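Local coordinates for protein glyoxylate reductase (Paecilomyces sp. J18, PDB 3WNV) that reduces glyoxylate, probably to glycolate with a nicotinamide dinucleotide as hydride donor, as a D-isomer-specific 2-hydroxyacid dehydrogenase, at residues 187-190 and 191-194; 105-108 and 109-113; 116-119 and 120-124; 87-91 and 92-96; 160-164 and 165-169. All blocks are in the same frame, centred on the assembly; numbering follows the deposited sequence.

Interaction 1: residues 187-190 and 191-194; sequences KLPP and ELED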
loop_
_atom_site.group_PDB
_atom_site.type_symbol
_atom_site.label_atom_id
_atom_site.label_comp_id
_atom_site.label_asym_id
_atom_site.label_seq_id
_atom_site.Cartn_x
_atom_site.Cartn_y
_atom_site.Cartn_z
ATOM N N LYS A 187 14.246 8.166 14.791
ATOM C CA LYS A 187 13.766 7.265 15.830
ATOM C C LYS A 187 12.364 7.740 16.282
ATOM O O LYS A 187 12.114 8.948 16.402
ATOM C CB LYS A 187 14.781 7.240 16.979
ATOM C CG LYS A 187 14.501 6.294 18.138
ATOM C CD LYS A 187 15.702 6.328 19.077
ATOM C CE LYS A 187 15.375 5.830 20.459
ATOM N NZ LYS A 187 15.019 4.397 20.471
ATOM N N LEU A 188 11.450 6.793 16.465
ATOM C CA LEU A 188 10.101 7.096 16.928
ATOM C C LEU A 188 10.138 7.293 18.441
ATOM O O LEU A 188 10.974 6.693 19.123
ATOM C CB LEU A 188 9.169 5.939 16.566
ATOM C CG LEU A 188 8.677 5.918 15.110
ATOM C CD1 LEU A 188 8.007 4.637 14.785
ATOM C CD2 LEU A 188 7.730 7.084 14.824
ATOM N N PRO A 189 9.221 8.108 18.977
ATOM C CA PRO A 189 9.129 8.241 20.435
ATOM C C PRO A 189 8.647 6.897 21.002
ATOM O O PRO A 189 8.088 6.112 20.249
ATOM C CB PRO A 189 8.096 9.360 20.618
ATOM C CG PRO A 189 7.208 9.267 19.401
ATOM C CD PRO A 189 8.123 8.805 18.273
ATOM N N PRO A 190 8.883 6.625 22.296
ATOM C CA PRO A 190 8.783 5.251 22.831
ATOM C C PRO A 190 7.423 4.564 22.644
ATOM O O PRO A 190 7.397 3.356 22.368
ATOM C CB PRO A 190 9.086 5.436 24.325
ATOM C CG PRO A 190 9.929 6.691 24.370
ATOM C CD PRO A 190 9.302 7.584 23.343
ATOM N N GLU A 191 6.314 5.293 22.784
ATOM C CA GLU A 191 4.996 4.652 22.578
ATOM C C GLU A 191 4.784 4.231 21.120
ATOM O O GLU A 191 4.045 3.282 20.848
ATOM C CB GLU A 191 3.839 5.570 22.980
ATOM C CG GLU A 191 3.816 5.982 24.461
ATOM C CD GLU A 191 3.514 4.827 25.424
ATOM O OE1 GLU A 191 2.717 3.928 25.079
ATOM O OE2 GLU A 191 4.064 4.835 26.554
ATOM N N LEU A 192 5.384 4.947 20.180
ATOM C CA LEU A 192 5.192 4.609 18.766
ATOM C C LEU A 192 6.156 3.511 18.331
ATOM O O LEU A 192 5.915 2.849 17.318
ATOM C CB LEU A 192 5.351 5.836 17.867
ATOM C CG LEU A 192 4.298 6.920 18.023
ATOM C CD1 LEU A 192 4.534 8.085 17.042
ATOM C CD2 LEU A 192 2.946 6.291 17.843
ATOM N N GLU A 193 7.248 3.331 19.086
ATOM C CA GLU A 193 8.172 2.214 18.871
ATOM C C GLU A 193 7.500 0.965 19.368
ATOM O O GLU A 193 7.730 -0.140 18.844
ATOM C CB GLU A 193 9.478 2.405 19.632
ATOM C CG GLU A 193 10.328 3.525 19.128
ATOM C CD GLU A 193 11.746 3.449 19.679
ATOM O OE1 GLU A 193 11.909 3.145 20.887
ATOM O OE2 GLU A 193 12.695 3.680 18.897
ATOM N N ASP A 194 6.679 1.149 20.395
ATOM C CA ASP A 194 5.833 0.084 20.929
ATOM C C ASP A 194 6.660 -1.171 21.242
ATOM O O ASP A 194 6.202 -2.282 21.021
ATOM C CB ASP A 194 4.678 -0.227 19.939
ATOM C CG ASP A 194 3.545 -1.029 20.578
ATOM O OD1 ASP A 194 2.949 -1.887 19.896
ATOM O OD2 ASP A 194 3.239 -0.788 21.763
#

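Interaction 2: residues 105-108 and 109-113; sequences SSTP and IAVNN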
loop_
_atom_site.group_PDB
_atom_site.type_symbol
_atom_site.label_atom_id
_atom_site.label_comp_id
_atom_site.label_asym_id
_atom_site.label_seq_id
_atom_site.Cartn_x
_atom_site.Cartn_y
_atom_site.Cartn_z
ATOM N N SER A 105 -7.024 13.981 1.287
ATOM C CA SER A 105 -7.048 13.027 2.389
ATOM C C SER A 105 -6.802 11.616 1.888
ATOM O O SER A 105 -7.001 11.316 0.704
ATOM C CB SER A 105 -8.387 13.142 3.163
ATOM O OG SER A 105 -9.458 12.677 2.379
ATOM N N SER A 106 -6.308 10.723 2.760
ATOM C CA SER A 106 -6.098 9.325 2.376
ATOM C C SER A 106 -6.766 8.510 3.458
ATOM O O SER A 106 -7.532 9.082 4.260
ATOM C CB SER A 106 -4.594 8.973 2.340
ATOM O OG SER A 106 -4.016 9.452 3.543
ATOM N N THR A 107 -6.480 7.214 3.492
ATOM C CA THR A 107 -7.064 6.329 4.514
ATOM C C THR A 107 -5.984 5.582 5.302
ATOM O O THR A 107 -5.782 4.389 5.056
ATOM C CB THR A 107 -8.004 5.299 3.912
ATOM O OG1 THR A 107 -7.298 4.456 2.977
ATOM C CG2 THR A 107 -9.166 5.995 3.195
ATOM N N PRO A 108 -5.432 6.265 6.330
ATOM C CA PRO A 108 -4.414 5.760 7.282
ATOM C C PRO A 108 -4.980 5.224 8.615
ATOM O O PRO A 108 -5.818 5.819 9.180
ATOM C CB PRO A 108 -3.651 7.032 7.629
ATOM C CG PRO A 108 -4.748 8.049 7.672
ATOM C CD PRO A 108 -5.535 7.732 6.411
ATOM N N ILE A 109 -4.588 4.031 9.033
ATOM C CA ILE A 109 -5.233 3.389 10.175
ATOM C C ILE A 109 -6.518 2.599 9.958
ATOM O O ILE A 109 -6.976 2.025 10.885
ATOM C CB ILE A 109 -5.682 4.333 11.285
ATOM C CG1 ILE A 109 -4.686 5.444 11.568
ATOM C CG2 ILE A 109 -5.946 3.514 12.538
ATOM C CD1 ILE A 109 -5.049 6.203 12.851
ATOM N N ALA A 110 -6.990 2.446 8.750
ATOM C CA ALA A 110 -7.976 1.504 8.345
ATOM C C ALA A 110 -7.314 0.290 7.694
ATOM O O ALA A 110 -7.829 -0.764 7.778
ATOM C CB ALA A 110 -8.958 2.123 7.450
ATOM N N VAL A 111 -6.181 0.497 7.040
ATOM C CA VAL A 111 -5.518 -0.609 6.336
ATOM C C VAL A 111 -4.648 -1.464 7.253
ATOM O O VAL A 111 -4.189 -2.534 6.836
ATOM C CB VAL A 111 -4.622 -0.096 5.176
ATOM C CG1 VAL A 111 -5.406 0.769 4.200
ATOM C CG2 VAL A 111 -3.448 0.679 5.738
ATOM N N ASN A 112 -4.425 -1.032 8.498
ATOM C CA ASN A 112 -3.327 -1.604 9.285
ATOM C C ASN A 112 -3.498 -3.091 9.622
ATOM O O ASN A 112 -2.554 -3.878 9.452
ATOM C CB ASN A 112 -3.140 -0.842 10.615
ATOM C CG ASN A 112 -2.579 0.560 10.430
ATOM O OD1 ASN A 112 -2.285 0.981 9.310
ATOM N ND2 ASN A 112 -2.438 1.307 11.552
ATOM N N ASN A 113 -4.669 -3.468 10.117
ATOM C CA ASN A 113 -4.857 -4.852 10.540
ATOM C C ASN A 113 -4.773 -5.797 9.361
ATOM O O ASN A 113 -4.008 -6.762 9.412
ATOM C CB ASN A 113 -6.188 -5.052 11.245
ATOM C CG ASN A 113 -6.146 -4.583 12.696
ATOM O OD1 ASN A 113 -5.131 -4.736 13.371
ATOM N ND2 ASN A 113 -7.252 -4.013 13.173
#

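Interaction 3: residues 116-119 and 120-124; sequences ADVA and IFLMI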
loop_
_atom_site.group_PDB
_atom_site.type_symbol
_atom_site.label_atom_id
_atom_site.label_comp_id
_atom_site.label_asym_id
_atom_site.label_seq_id
_atom_site.Cartn_x
_atom_site.Cartn_y
_atom_site.Cartn_z
ATOM N N ALA A 116 -1.224 -6.162 7.808
ATOM C CA ALA A 116 -0.366 -6.928 8.710
ATOM C C ALA A 116 -0.725 -8.406 8.752
ATOM O O ALA A 116 0.174 -9.241 8.859
ATOM C CB ALA A 116 -0.402 -6.299 10.150
ATOM N N ASP A 117 -2.014 -8.731 8.693
ATOM C CA ASP A 117 -2.487 -10.118 8.660
ATOM C C ASP A 117 -1.855 -10.801 7.460
ATOM O O ASP A 117 -1.314 -11.917 7.602
ATOM C CB ASP A 117 -4.027 -10.228 8.581
ATOM C CG ASP A 117 -4.714 -9.657 9.773
ATOM O OD1 ASP A 117 -4.059 -9.517 10.830
ATOM O OD2 ASP A 117 -5.943 -9.332 9.666
ATOM N N VAL A 118 -1.856 -10.121 6.318
ATOM C CA VAL A 118 -1.310 -10.725 5.095
ATOM C C VAL A 118 0.231 -10.782 5.177
ATOM O O VAL A 118 0.821 -11.736 4.755
ATOM C CB VAL A 118 -1.819 -10.016 3.845
ATOM C CG1 VAL A 118 -0.943 -10.309 2.634
ATOM C CG2 VAL A 118 -3.245 -10.472 3.549
ATOM N N ALA A 119 0.857 -9.788 5.790
ATOM C CA ALA A 119 2.322 -9.784 5.971
ATOM C C ALA A 119 2.746 -11.005 6.777
ATOM O O ALA A 119 3.737 -11.638 6.458
ATOM C CB ALA A 119 2.743 -8.543 6.716
ATOM N N ILE A 120 2.024 -11.312 7.851
ATOM C CA ILE A 120 2.426 -12.479 8.685
ATOM C C ILE A 120 2.122 -13.779 7.935
ATOM O O ILE A 120 2.920 -14.716 7.937
ATOM C CB ILE A 120 1.719 -12.457 10.046
ATOM C CG1 ILE A 120 2.177 -11.212 10.860
ATOM C CG2 ILE A 120 1.913 -13.784 10.840
ATOM C CD1 ILE A 120 3.700 -11.117 11.180
ATOM N N PHE A 121 0.969 -13.832 7.272
ATOM C CA PHE A 121 0.657 -14.975 6.408
ATOM C C PHE A 121 1.765 -15.227 5.419
ATOM O O PHE A 121 2.278 -16.354 5.324
ATOM C CB PHE A 121 -0.706 -14.783 5.726
ATOM C CG PHE A 121 -1.087 -15.903 4.790
ATOM C CD1 PHE A 121 -1.698 -17.036 5.288
ATOM C CD2 PHE A 121 -0.882 -15.793 3.426
ATOM C CE1 PHE A 121 -2.077 -18.094 4.452
ATOM C CE2 PHE A 121 -1.263 -16.844 2.537
ATOM C CZ PHE A 121 -1.890 -18.010 3.065
ATOM N N LEU A 122 2.171 -14.193 4.690
ATOM C CA LEU A 122 3.294 -14.309 3.773
ATOM C C LEU A 122 4.604 -14.735 4.434
ATOM O O LEU A 122 5.365 -15.478 3.835
ATOM C CB LEU A 122 3.496 -12.994 2.998
ATOM C CG LEU A 122 2.443 -12.676 1.965
ATOM C CD1 LEU A 122 2.633 -11.232 1.432
ATOM C CD2 LEU A 122 2.497 -13.704 0.801
ATOM N N MET A 123 4.909 -14.215 5.629
ATOM C CA MET A 123 6.159 -14.558 6.307
ATOM C C MET A 123 6.209 -16.051 6.656
ATOM O O MET A 123 7.195 -16.721 6.443
ATOM C CB MET A 123 6.286 -13.729 7.591
ATOM C CG MET A 123 7.605 -13.979 8.320
ATOM S SD MET A 123 7.696 -13.094 9.913
ATOM C CE MET A 123 6.597 -14.075 10.954
ATOM N N ILE A 124 5.143 -16.569 7.246
ATOM C CA ILE A 124 5.124 -17.983 7.575
ATOM C C ILE A 124 5.190 -18.820 6.275
ATOM O O ILE A 124 5.953 -19.803 6.218
ATOM C CB ILE A 124 3.843 -18.309 8.355
ATOM C CG1 ILE A 124 3.847 -17.524 9.694
ATOM C CG2 ILE A 124 3.741 -19.824 8.613
ATOM C CD1 ILE A 124 5.093 -17.749 10.552
#

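Interaction 4: residues 87-91 and 92-96; sequences AGYDN and IDVDA. With SO4 (sulfate ion), chain C.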
loop_
_atom_site.group_PDB
_atom_site.type_symbol
_atom_site.label_atom_id
_atom_site.label_comp_id
_atom_site.label_asym_id
_atom_site.label_seq_id
_atom_site.Cartn_x
_atom_site.Cartn_y
_atom_site.Cartn_z
ATOM N N ALA A 87 -4.171 3.867 1.651
ATOM C CA ALA A 87 -3.225 4.437 2.597
ATOM C C ALA A 87 -2.028 4.971 1.807
ATOM O O ALA A 87 -1.347 5.878 2.244
ATOM C CB ALA A 87 -2.732 3.343 3.586
ATOM N N GLY A 88 -1.793 4.392 0.637
ATOM C CA GLY A 88 -0.760 4.900 -0.250
ATOM C C GLY A 88 -1.429 5.775 -1.302
ATOM O O GLY A 88 -2.536 5.477 -1.744
ATOM N N TYR A 89 -0.752 6.842 -1.709
ATOM C CA TYR A 89 -1.321 7.767 -2.720
ATOM C C TYR A 89 -0.235 8.248 -3.673
ATOM O O TYR A 89 -0.167 9.427 -4.004
ATOM C CB TYR A 89 -2.031 8.936 -2.032
ATOM C CG TYR A 89 -1.282 9.494 -0.834
ATOM C CD1 TYR A 89 -1.459 8.946 0.440
ATOM C CD2 TYR A 89 -0.380 10.557 -0.980
ATOM C CE1 TYR A 89 -0.797 9.451 1.535
ATOM C CE2 TYR A 89 0.281 11.076 0.111
ATOM C CZ TYR A 89 0.098 10.502 1.357
ATOM O OH TYR A 89 0.789 11.023 2.417
ATOM N N ASP A 90 0.638 7.333 -4.097
ATOM C CA ASP A 90 1.764 7.732 -4.923
ATOM C C ASP A 90 1.256 7.999 -6.331
ATOM O O ASP A 90 2.015 8.461 -7.192
ATOM C CB ASP A 90 2.898 6.680 -4.866
ATOM C CG ASP A 90 2.418 5.293 -5.193
ATOM O OD1 ASP A 90 2.322 4.947 -6.395
ATOM O OD2 ASP A 90 2.137 4.526 -4.252
ATOM N N ASN A 91 -0.052 7.784 -6.566
ATOM C CA ASN A 91 -0.651 8.197 -7.860
ATOM C C ASN A 91 -1.336 9.589 -7.821
ATOM O O ASN A 91 -2.049 9.999 -8.754
ATOM C CB ASN A 91 -1.619 7.131 -8.366
ATOM C CG ASN A 91 -2.571 6.690 -7.302
ATOM O OD1 ASN A 91 -2.903 7.470 -6.376
ATOM N ND2 ASN A 91 -2.972 5.426 -7.365
ATOM N N ILE A 92 -1.115 10.326 -6.736
ATOM C CA ILE A 92 -1.516 11.734 -6.692
ATOM C C ILE A 92 -0.263 12.600 -6.497
ATOM O O ILE A 92 0.556 12.323 -5.610
ATOM C CB ILE A 92 -2.427 12.004 -5.516
ATOM C CG1 ILE A 92 -3.609 11.048 -5.541
ATOM C CG2 ILE A 92 -2.867 13.485 -5.488
ATOM C CD1 ILE A 92 -4.566 11.242 -4.361
ATOM N N ASP A 93 -0.120 13.646 -7.306
ATOM C CA ASP A 93 0.970 14.588 -7.119
ATOM C C ASP A 93 0.540 15.602 -6.083
ATOM O O ASP A 93 -0.084 16.630 -6.397
ATOM C CB ASP A 93 1.254 15.275 -8.440
ATOM C CG ASP A 93 2.475 16.175 -8.385
ATOM O OD1 ASP A 93 2.795 16.746 -7.298
ATOM O OD2 ASP A 93 3.107 16.323 -9.449
ATOM N N VAL A 94 0.861 15.318 -4.832
ATOM C CA VAL A 94 0.447 16.179 -3.735
ATOM C C VAL A 94 0.889 17.652 -3.837
ATOM O O VAL A 94 0.102 18.552 -3.589
ATOM C CB VAL A 94 0.829 15.564 -2.375
ATOM C CG1 VAL A 94 0.452 16.518 -1.239
ATOM C CG2 VAL A 94 0.163 14.169 -2.209
ATOM N N ASP A 95 2.143 17.925 -4.190
ATOM C CA ASP A 95 2.545 19.308 -4.373
ATOM C C ASP A 95 1.773 20.030 -5.484
ATOM O O ASP A 95 1.417 21.217 -5.339
ATOM C CB ASP A 95 4.060 19.404 -4.634
ATOM C CG ASP A 95 4.885 19.029 -3.408
ATOM O OD1 ASP A 95 4.303 18.913 -2.310
ATOM O OD2 ASP A 95 6.116 18.864 -3.530
ATOM N N ALA A 96 1.519 19.349 -6.607
ATOM C CA ALA A 96 0.681 20.005 -7.644
ATOM C C ALA A 96 -0.702 20.377 -7.092
ATOM O O ALA A 96 -1.235 21.490 -7.359
ATOM C CB ALA A 96 0.552 19.114 -8.918
HETATM S S SO4 C . -3.006 0.861 -0.136
HETATM O O1 SO4 C . -1.953 -0.047 -0.559
HETATM O O2 SO4 C . -2.980 1.087 1.306
HETATM O O3 SO4 C . -2.713 2.173 -0.783
HETATM O O4 SO4 C . -4.305 0.326 -0.494
#

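Interaction 5: residues 160-164 and 165-169; sequences LGMGG and IGREV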
loop_
_atom_site.group_PDB
_atom_site.type_symbol
_atom_site.label_atom_id
_atom_site.label_comp_id
_atom_site.label_asym_id
_atom_site.label_seq_id
_atom_site.Cartn_x
_atom_site.Cartn_y
_atom_site.Cartn_z
ATOM N N LEU A 160 11.705 -1.885 7.856
ATOM C CA LEU A 160 12.093 -0.568 7.323
ATOM C C LEU A 160 10.835 0.275 7.118
ATOM O O LEU A 160 10.102 0.037 6.189
ATOM C CB LEU A 160 12.820 -0.756 5.990
ATOM C CG LEU A 160 13.257 0.524 5.261
ATOM C CD1 LEU A 160 14.282 1.251 6.111
ATOM C CD2 LEU A 160 13.819 0.118 3.918
ATOM N N GLY A 161 10.613 1.274 7.981
ATOM C CA GLY A 161 9.421 2.092 7.922
ATOM C C GLY A 161 8.436 1.540 8.921
ATOM O O GLY A 161 7.512 0.820 8.582
ATOM N N MET A 162 8.692 1.856 10.181
ATOM C CA MET A 162 7.843 1.470 11.278
ATOM C C MET A 162 6.794 2.573 11.412
ATOM O O MET A 162 7.097 3.731 11.726
ATOM C CB MET A 162 8.699 1.345 12.547
ATOM C CG MET A 162 7.928 1.270 13.837
ATOM S SD MET A 162 7.090 -0.318 13.929
ATOM C CE MET A 162 8.465 -1.381 14.329
ATOM N N GLY A 163 5.562 2.214 11.098
ATOM C CA GLY A 163 4.443 3.129 11.133
ATOM C C GLY A 163 3.283 2.317 11.644
ATOM O O GLY A 163 3.499 1.349 12.375
ATOM N N GLY A 164 2.068 2.686 11.248
ATOM C CA GLY A 164 0.893 2.015 11.740
ATOM C C GLY A 164 0.888 0.556 11.329
ATOM O O GLY A 164 0.578 -0.329 12.147
ATOM N N ILE A 165 1.217 0.291 10.065
ATOM C CA ILE A 165 1.240 -1.095 9.596
ATOM C C ILE A 165 2.360 -1.880 10.276
ATOM O O ILE A 165 2.129 -2.983 10.742
ATOM C CB ILE A 165 1.366 -1.200 8.088
ATOM C CG1 ILE A 165 0.069 -0.677 7.426
ATOM C CG2 ILE A 165 1.501 -2.676 7.690
ATOM C CD1 ILE A 165 0.219 -0.337 5.930
ATOM N N GLY A 166 3.539 -1.288 10.357
ATOM C CA GLY A 166 4.666 -1.965 10.987
ATOM C C GLY A 166 4.425 -2.320 12.435
ATOM O O GLY A 166 4.879 -3.359 12.916
ATOM N N ARG A 167 3.729 -1.444 13.158
ATOM C CA ARG A 167 3.445 -1.716 14.555
ATOM C C ARG A 167 2.527 -2.916 14.709
ATOM O O ARG A 167 2.688 -3.702 15.648
ATOM C CB ARG A 167 2.832 -0.508 15.269
ATOM C CG ARG A 167 3.830 0.463 15.852
ATOM C CD ARG A 167 3.094 1.529 16.706
ATOM N NE ARG A 167 2.220 2.390 15.891
ATOM C CZ ARG A 167 2.676 3.445 15.211
ATOM N NH1 ARG A 167 3.962 3.740 15.262
ATOM N NH2 ARG A 167 1.867 4.203 14.467
ATOM N N GLU A 168 1.555 -3.047 13.808
ATOM C CA GLU A 168 0.648 -4.196 13.829
ATOM C C GLU A 168 1.380 -5.462 13.370
ATOM O O GLU A 168 1.114 -6.559 13.897
ATOM C CB GLU A 168 -0.571 -3.952 12.944
ATOM C CG GLU A 168 -1.481 -2.883 13.457
ATOM C CD GLU A 168 -2.169 -3.221 14.784
ATOM O OE1 GLU A 168 -2.212 -4.400 15.212
ATOM O OE2 GLU A 168 -2.701 -2.282 15.405
ATOM N N VAL A 169 2.277 -5.340 12.397
ATOM C CA VAL A 169 3.129 -6.511 12.063
ATOM C C VAL A 169 3.976 -6.930 13.264
ATOM O O VAL A 169 4.043 -8.126 13.610
ATOM C CB VAL A 169 4.001 -6.277 10.841
ATOM C CG1 VAL A 169 4.941 -7.474 10.607
ATOM C CG2 VAL A 169 3.153 -6.069 9.613
HETATM O O HOH W 1 4.381 1.048 8.901
HETATM O O HOH W 2 -0.306 0.572 14.704
#

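Interaction 1: residues 187-190 and 191-194
Lys187 and Glu193 join side chains across the start of a short helix in a salt bridge, with Lys187 NZ 2.9 Å from Glu193 OE2. The ammonium reaches the syn side of that oxygen, 20° out of the carboxylate plane. CG of Glu193 stands beside its own backbone N (chi1 -68°), and the chain then runs extended back past Leu188, whose CB lies 3.7 Å from Glu193 CG. Leu188 also turns to Leu192, the two side chains meeting at about a right angle with Leu188 CD2 and Leu192 CD1 4.0 Å apart, and Pro189 CG approaches the same Leu192 CD1 to 3.8 Å. Backbone bonds start the helix: Pro189 O, at the N-cap position, accepts from Leu192 N at 2.9 Å and from Glu193 N at 3.1 Å, the latter in the carbonyl plane. Pro190 O takes Asp194 N at 3.0 Å. In the second shell, Tyr182 OH also bonds Glu193 OE2 and meets Leu188 N, while Arg171 pairs with Asp194. Replacing Glu193 with alanine removes the carboxylate, which is likely to leave the Lys187 ammonium and the Tyr182 hydroxyl without this partner. This proline-led helical turn follows strand 179-183, the second strand of the Rossmann-type half, whose end in relatives usually meets the cofactor's adenosine ribose.

Interaction 2: residues 105-108 and 109-113
The chain from Thr107 to Val111 bends without a hydrogen bond between residues 105-108 and 109-113, and the turn is marked by Ile109, which has a positive phi (84°) between Pro108 and Ala110. The bend brings Ala110 N within 3.4 Å of Pro108 C. Across it, the nearest meeting of a side chain with a non-neighbouring residue is that of Val111 with Thr107: CG1 of Val111 lies 3.7 Å from Thr107 O. This branch stands opposite the carbonyl carbon of its own residue, beside the backbone N (chi1 -55°), which directs it back at the threonine. The carbonyl oxygen it meets is buried and has no polar partner in the model, and the close neighbour across the bend is an apolar methyl group. Thr107 OG1, 4.3 Å from the same Val111 CG1, makes a weak hydrogen bond to Gly86 N. At the bend itself, Pro108 CB and Ile109 CG1 are 4.4 Å apart, a loose apolar contact at the more open side. The residues carry the chain from edge strand 103-105 of the five-stranded parallel sheet into helix 112-127, which packs against the Rossmann-type half; in two-domain 2-hydroxyacid dehydrogenases such a crossing forms part of the interdomain hinge. Val111 marks the passage: its CG2 lies 3.5 Å from Ala87 CB on one domain and 3.8 Å from Ile165 CD1 on the other, and its side chain comes to about 4 Å from a bound sulfate. Met303 of helix 297-317 also touches Val111, while Leu306 and Val307 of that helix touch Thr107.

Interaction 3: residues 116-119 and 120-124
Phe121 carries the aromatic ring of this helical stretch, yet neither ring face nor ring edge meets residues 116-119; its CB alone does the touching, 3.5 Å from both Asp117 O and Val118 O. With CG anti to the backbone N (chi1 179°), the ring is carried away from the preceding turn, and Phe121 makes a side-chain contact with Met287 instead. The other flat side group, the Asp117 carboxylate, likewise turns outward and forms a salt bridge with Arg172. What joins the two turns is backbone and aliphatic packing. Four i to i+4 bonds run in sequence: Ile120 N to Ala116 O at 3.0 Å, Phe121 N to Asp117 O at 3.0 Å, Leu122 N to Val118 O at 2.8 Å and Met123 N to Ala119 O at 2.9 Å. The third is the shortest of the four and nearly straight, 175° at its hydrogen. Next to that bond the Val118 and Leu122 side chains run alongside each other in one direction, Val118 CG1 3.9 Å from Leu122 CD1. Leu122 also touches Met287 and Leu289. Cutting Leu122 back to alanine is likely to open a gap beside Val118 CG1 and to lose those two contacts. On another flank, Ala116 and Ala119 touch Val169, small side chains permitting close helix approach. Helix 112-127 thus lies between helix 164-175, met by Ala116, Ala119 and Ile120, and strand 287-288, met by Phe121 and Leu122.

Interaction 4: residues 87-91 and 92-96
Just ahead of the turn that joins Tyr89 to Ile92, the N-H of Gly88 donates to sulfate O3 at 2.8 Å, the shortest polar bond here. Ala87 N holds O2 of the same ion at 3.0 Å, and Arg244 adds a side-chain bond. A side chain at Gly88 would be crowded by O3. The turn is type I, closed by Ile92 N on Tyr89 O at 3.0 Å; this bond is fairly straight at hydrogen (162°), though the donor sits above the carbonyl plane. Tyr89 has CG between backbone N and carbonyl carbon (chi1 42°), which swings the ring toward Val94. There CG2 of Val94 approaches Tyr89 CD2 and CE2 obliquely, each at 3.9 Å, while Tyr89 CB lies 4.1 Å from Ile92 CD1. The ring's hydroxyl is bonded to Glu326. Asp93 then N-caps helix 94-99, its OD1 accepting from Ala96 N at 3.0 Å from above the carboxylate plane. Main-chain N-H groups after strand 81-85, together with an arginine, form an anion pocket; this is consistent with the substrate-carboxylate site of D-2-hydroxyacid dehydrogenases, although the sulfate itself probably came from the crystallisation liquor.

Interaction 5: residues 160-164 and 165-169
Met162 and Gly166 make the tight side of this turn, their CA atoms 4.7 Å apart. A CB on Gly166 would come within 3.2 Å of Met162 CA, so the helix can approach the loop this closely because the residue is glycine. Gly161 has its own reason: at its backbone angles a CB would jam against the preceding carbonyl. A water bridges the loop and the helix between two glycines, donating to Gly161 O at 3.2 Å and accepting from Gly166 N at 2.9 Å. The Met162 chain, bent at chi2 (71°) and chi3 (76°), curls its sulfur back over the first helical turn, with SD 3.6 Å from Arg167 N and 3.9 Å from Arg167 CG. Arg167 N also donates to Gly163 O at 2.9 Å, and the arginine folds back so that this same oxygen lies over the centre of one guanidinium face, while NH1 bonds Leu192 O. The side at Gly164 is looser and hydrated. Glu168 N makes only a weak bond to Gly164 O, and that oxygen is shared with a second water, which accepts weakly from Arg167 NE. Strand 156-160, the turn of Gly161, Gly163 and Gly166, and helix 164-175 match the GxGxxG element of a Rossmann fold, whose helix start and bridging water commonly face the cofactor pyrophosphate, a role that is probable here.

Interaction 3 is the buried contact of the set, interaction 1 the surface one, and interactions 2, 4 and 5 are partly buried. Chemistry follows place: aliphatic packing along a helix in 3, an ion pair with proline-led backbone bonds in 1, anion-binding N-H groups in 4, glycines and waters in 5, and in 2 a bend with sparse apolar contact and no hydrogen bond between its segments. Interactions 2 and 3 share helix 112-127. Interaction 1 joins interaction 5 through a probable hydrogen bond, Leu192 O to Arg167 NH1 (3.0 Å), beside Leu188-Met162 packing. Interaction 2, touching interaction 4 in one half and interaction 5 in the other, lies between the two.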